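Local structure of tyrosine--tRNA ligase, mitochondrial (Emericella nidulans, 5IHX) at residues T101-G106 with N170-K175. The protein probably charges mitochondrial tRNA(Tyr) with L-tyrosine at the expense of ATP, the chain being a C-terminally truncated form that holds the catalytic domain. Residues are numbered along the deposited sequence; the frame is centred on the assembly and turned at random.
Sequences TFLLGG and NVWWNK. With TYR (tyrosine), chain C.
Leu-103 divides its two methyl groups between the substrate and a tryptophan: CD2 lies 3.1 Å from OH of the bound tyrosine, while CD1 meets Trp-172 CH2 at 4.0 Å. The leucine belongs to strand 100-104 in the parallel core of the Rossmann-type catalytic domain of a class I synthetase, and Trp-172 to the short helix 170-173 that follows the neighbouring parallel strand 164-168. With CG anti to the backbone N (chi1 -179°) and chi2 at 66°, CD1 is directed to the indole and CD2 to the ligand hydroxyl. CD1 approaches the benzene end of the indole obliquely, with CZ2 at 4.2 Å, so the apolar contact rests on two adjoining ring atoms. Trp-172 reaches back to the strand from the rarer chi1 of 48°, which sets CG between the backbone N and the carbonyl carbon. Its NE1 is hydrogen-bonded to Asp-224 OD2, and Trp-173 NE1 gives a second bond to the same oxygen; since Asp-224 OD1 is bonded to the ligand, both indoles are second-shell partners of a first-shell carboxylate and would limit its rotation. The indoles also touch one another: CD1 of Trp-172 stands 3.5 Å above one face of the Trp-173 ring, offset toward its rim. Trp-173 also packs against Leu-178 of the second subunit, so the second shell of the tyrosine site extends to the subunit interface. Beyond the strand, the chain turns at Gly-105, the centre of an inverse gamma turn whose Gly-106 N to Leu-104 O bond is weak. No hydrogen bond joins the two segments here; the Asn-170 amide instead lies against the glycine backbone, with ND2 3.7 Å from Gly-106 CA.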
ATOM      1  N   THR A 101      13.261 -18.266  13.593  1.00 26.93           N
ATOM      2  CA  THR A 101      11.875 -18.070  13.195  1.00 24.05           C
ATOM      3  C   THR A 101      11.674 -18.475  11.745  1.00 22.81           C
ATOM      4  O   THR A 101      12.402 -18.030  10.858  1.00 26.69           O
ATOM      5  CB  THR A 101      11.433 -16.603  13.381  1.00 31.82           C
ATOM      6  OG1 THR A 101      11.554 -16.234  14.760  1.00 29.66           O
ATOM      7  CG2 THR A 101       9.987 -16.405  12.933  1.00 30.96           C
ATOM      8  N   PHE A 102      10.681 -19.330  11.521  1.00 27.95           N
ATOM      9  CA  PHE A 102      10.226 -19.664  10.180  1.00 20.71           C
ATOM     10  C   PHE A 102       9.044 -18.774   9.850  1.00 26.93           C
ATOM     11  O   PHE A 102       8.010 -18.843  10.516  1.00 30.58           O
ATOM     12  CB  PHE A 102       9.819 -21.139  10.075  1.00 28.89           C
ATOM     13  CG  PHE A 102      10.929 -22.108  10.378  1.00 30.23           C
ATOM     14  CD1 PHE A 102      11.509 -22.847   9.363  1.00 36.64           C
ATOM     15  CD2 PHE A 102      11.388 -22.284  11.673  1.00 31.10           C
ATOM     16  CE1 PHE A 102      12.524 -23.744   9.629  1.00 37.60           C
ATOM     17  CE2 PHE A 102      12.406 -23.181  11.945  1.00 35.90           C
ATOM     18  CZ  PHE A 102      12.973 -23.911  10.920  1.00 29.42           C
ATOM     19  N   LEU A 103       9.194 -17.941   8.827  1.00 29.67           N
ATOM     20  CA  LEU A 103       8.134 -17.019   8.440  1.00 28.61           C
ATOM     21  C   LEU A 103       7.401 -17.511   7.200  1.00 26.59           C
ATOM     22  O   LEU A 103       7.980 -17.602   6.120  1.00 30.17           O
ATOM     23  CB  LEU A 103       8.702 -15.622   8.183  1.00 36.07           C
ATOM     24  CG  LEU A 103       7.667 -14.565   7.789  1.00 34.78           C
ATOM     25  CD1 LEU A 103       6.715 -14.298   8.942  1.00 46.60           C
ATOM     26  CD2 LEU A 103       8.349 -13.289   7.346  1.00 48.01           C
ATOM     27  N   LEU A 104       6.118 -17.816   7.366  1.00 31.29           N
ATOM     28  CA  LEU A 104       5.281 -18.231   6.250  1.00 31.62           C
ATOM     29  C   LEU A 104       4.605 -16.995   5.669  1.00 28.00           C
ATOM     30  O   LEU A 104       3.853 -16.302   6.355  1.00 29.64           O
ATOM     31  CB  LEU A 104       4.248 -19.264   6.706  1.00 30.64           C
ATOM     32  CG  LEU A 104       3.332 -19.861   5.635  1.00 34.13           C
ATOM     33  CD1 LEU A 104       4.126 -20.565   4.543  1.00 33.00           C
ATOM     34  CD2 LEU A 104       2.341 -20.820   6.278  1.00 34.80           C
ATOM     35  N   GLY A 105       4.885 -16.719   4.401  1.00 28.32           N
ATOM     36  CA  GLY A 105       4.394 -15.515   3.757  1.00 29.70           C
ATOM     37  C   GLY A 105       2.986 -15.651   3.217  1.00 28.46           C
ATOM     38  O   GLY A 105       2.773 -15.547   2.013  1.00 31.19           O
ATOM     39  N   GLY A 106       2.021 -15.868   4.105  1.00 29.93           N
ATOM     40  CA  GLY A 106       0.643 -16.045   3.689  1.00 33.15           C
ATOM     41  C   GLY A 106       0.103 -14.824   2.968  1.00 46.73           C
ATOM     42  O   GLY A 106      -0.597 -14.947   1.962  1.00 51.31           O
ATOM     43  N   ASN A 170       0.460 -13.099   7.868  1.00 33.69           N
ATOM     44  CA  ASN A 170      -0.955 -12.727   7.895  1.00 38.61           C
ATOM     45  C   ASN A 170      -1.351 -12.141   9.246  1.00 39.20           C
ATOM     46  O   ASN A 170      -2.309 -11.373   9.341  1.00 31.95           O
ATOM     47  CB  ASN A 170      -1.850 -13.937   7.607  1.00 52.27           C
ATOM     48  CG  ASN A 170      -2.161 -14.107   6.134  1.00 79.67           C
ATOM     49  OD1 ASN A 170      -2.270 -13.133   5.388  1.00 86.30           O
ATOM     50  ND2 ASN A 170      -2.334 -15.355   5.711  1.00 84.89           N
ATOM     51  N   VAL A 171      -0.621 -12.529  10.287  1.00 36.30           N
ATOM     52  CA  VAL A 171      -0.899 -12.068  11.644  1.00 40.46           C
ATOM     53  C   VAL A 171      -0.964 -10.543  11.716  1.00 38.05           C
ATOM     54  O   VAL A 171      -1.785  -9.996  12.449  1.00 40.71           O
ATOM     55  CB  VAL A 171       0.159 -12.603  12.640  1.00 35.98           C
ATOM     56  CG1 VAL A 171       0.123 -11.834  13.963  1.00 36.36           C
ATOM     57  CG2 VAL A 171      -0.058 -14.082  12.893  1.00 43.87           C
ATOM     58  N   TRP A 172      -0.106  -9.862  10.960  1.00 35.25           N
ATOM     59  CA  TRP A 172      -0.151  -8.404  10.910  1.00 34.11           C
ATOM     60  C   TRP A 172      -0.732  -7.868   9.598  1.00 32.18           C
ATOM     61  O   TRP A 172      -1.447  -6.867   9.611  1.00 35.16           O
ATOM     62  CB  TRP A 172       1.242  -7.801  11.153  1.00 27.23           C
ATOM     63  CG  TRP A 172       2.389  -8.392  10.377  1.00 28.06           C
ATOM     64  CD1 TRP A 172       2.779  -8.063   9.110  1.00 32.52           C
ATOM     65  CD2 TRP A 172       3.326  -9.376  10.841  1.00 28.10           C
ATOM     66  NE1 TRP A 172       3.888  -8.793   8.751  1.00 32.62           N
ATOM     67  CE2 TRP A 172       4.243  -9.605   9.795  1.00 27.90           C
ATOM     68  CE3 TRP A 172       3.471 -10.090  12.035  1.00 35.56           C
ATOM     69  CZ2 TRP A 172       5.287 -10.521   9.907  1.00 32.12           C
ATOM     70  CZ3 TRP A 172       4.508 -10.999  12.142  1.00 30.22           C
ATOM     71  CH2 TRP A 172       5.403 -11.205  11.085  1.00 30.62           C
ATOM     72  N   TRP A 173      -0.449  -8.519   8.474  1.00 30.29           N
ATOM     73  CA  TRP A 173      -0.898  -7.987   7.183  1.00 35.85           C
ATOM     74  C   TRP A 173      -2.414  -7.987   7.000  1.00 39.27           C
ATOM     75  O   TRP A 173      -2.933  -7.275   6.140  1.00 41.54           O
ATOM     76  CB  TRP A 173      -0.260  -8.763   6.028  1.00 32.95           C
ATOM     77  CG  TRP A 173       1.170  -8.404   5.800  1.00 36.15           C
ATOM     78  CD1 TRP A 173       2.233  -9.255   5.757  1.00 37.00           C
ATOM     79  CD2 TRP A 173       1.697  -7.089   5.594  1.00 32.68           C
ATOM     80  NE1 TRP A 173       3.391  -8.552   5.530  1.00 41.32           N
ATOM     81  CE2 TRP A 173       3.089  -7.220   5.429  1.00 36.88           C
ATOM     82  CE3 TRP A 173       1.127  -5.815   5.533  1.00 35.30           C
ATOM     83  CZ2 TRP A 173       3.919  -6.124   5.208  1.00 41.33           C
ATOM     84  CZ3 TRP A 173       1.950  -4.729   5.315  1.00 31.79           C
ATOM     85  CH2 TRP A 173       3.333  -4.890   5.153  1.00 36.87           C
ATOM     86  N   ASN A 174      -3.126  -8.772   7.797  1.00 40.29           N
ATOM     87  CA  ASN A 174      -4.580  -8.794   7.707  1.00 39.52           C
ATOM     88  C   ASN A 174      -5.218  -7.489   8.183  1.00 40.98           C
ATOM     89  O   ASN A 174      -6.313  -7.141   7.745  1.00 39.63           O
ATOM     90  CB  ASN A 174      -5.146  -9.970   8.507  1.00 42.25           C
ATOM     91  CG  ASN A 174      -5.024 -11.296   7.768  1.00 68.56           C
ATOM     92  OD1 ASN A 174      -4.638 -11.338   6.597  1.00 77.24           O
ATOM     93  ND2 ASN A 174      -5.370 -12.384   8.446  1.00 74.54           N
ATOM     94  N   LYS A 175      -4.530  -6.771   9.069  1.00 40.76           N
ATOM     95  CA  LYS A 175      -5.081  -5.553   9.663  1.00 44.08           C
ATOM     96  C   LYS A 175      -4.197  -4.312   9.489  1.00 42.33           C
ATOM     97  O   LYS A 175      -4.686  -3.191   9.627  1.00 52.28           O
ATOM     98  CB  LYS A 175      -5.353  -5.785  11.153  1.00 56.12           C
ATOM     99  CG  LYS A 175      -4.174  -6.342  11.936  1.00 70.73           C
ATOM    100  CD  LYS A 175      -4.566  -6.663  13.369  1.00 76.77           C
TER
HETATM  101  N   TYR C 501      10.336 -13.147  -0.617  1.00 56.37           N
HETATM  102  CA  TYR C 501      10.866 -14.489  -0.242  1.00 53.00           C
HETATM  103  C   TYR C 501      10.794 -15.452  -1.422  1.00 64.03           C
HETATM  104  O   TYR C 501      11.580 -16.396  -1.524  1.00 65.23           O
HETATM  105  CB  TYR C 501      10.088 -15.059   0.946  1.00 42.72           C
HETATM  106  CG  TYR C 501       9.955 -14.091   2.096  1.00 46.65           C
HETATM  107  CD1 TYR C 501      11.071 -13.686   2.819  1.00 37.83           C
HETATM  108  CD2 TYR C 501       8.717 -13.578   2.459  1.00 41.38           C
HETATM  109  CE1 TYR C 501      10.957 -12.803   3.870  1.00 42.87           C
HETATM  110  CE2 TYR C 501       8.592 -12.693   3.508  1.00 40.14           C
HETATM  111  CZ  TYR C 501       9.715 -12.310   4.212  1.00 45.09           C
HETATM  112  OH  TYR C 501       9.598 -11.427   5.257  1.00 52.22           O
HETATM  113  OXT TYR C 501       9.943 -15.308  -2.299  1.00 60.43           O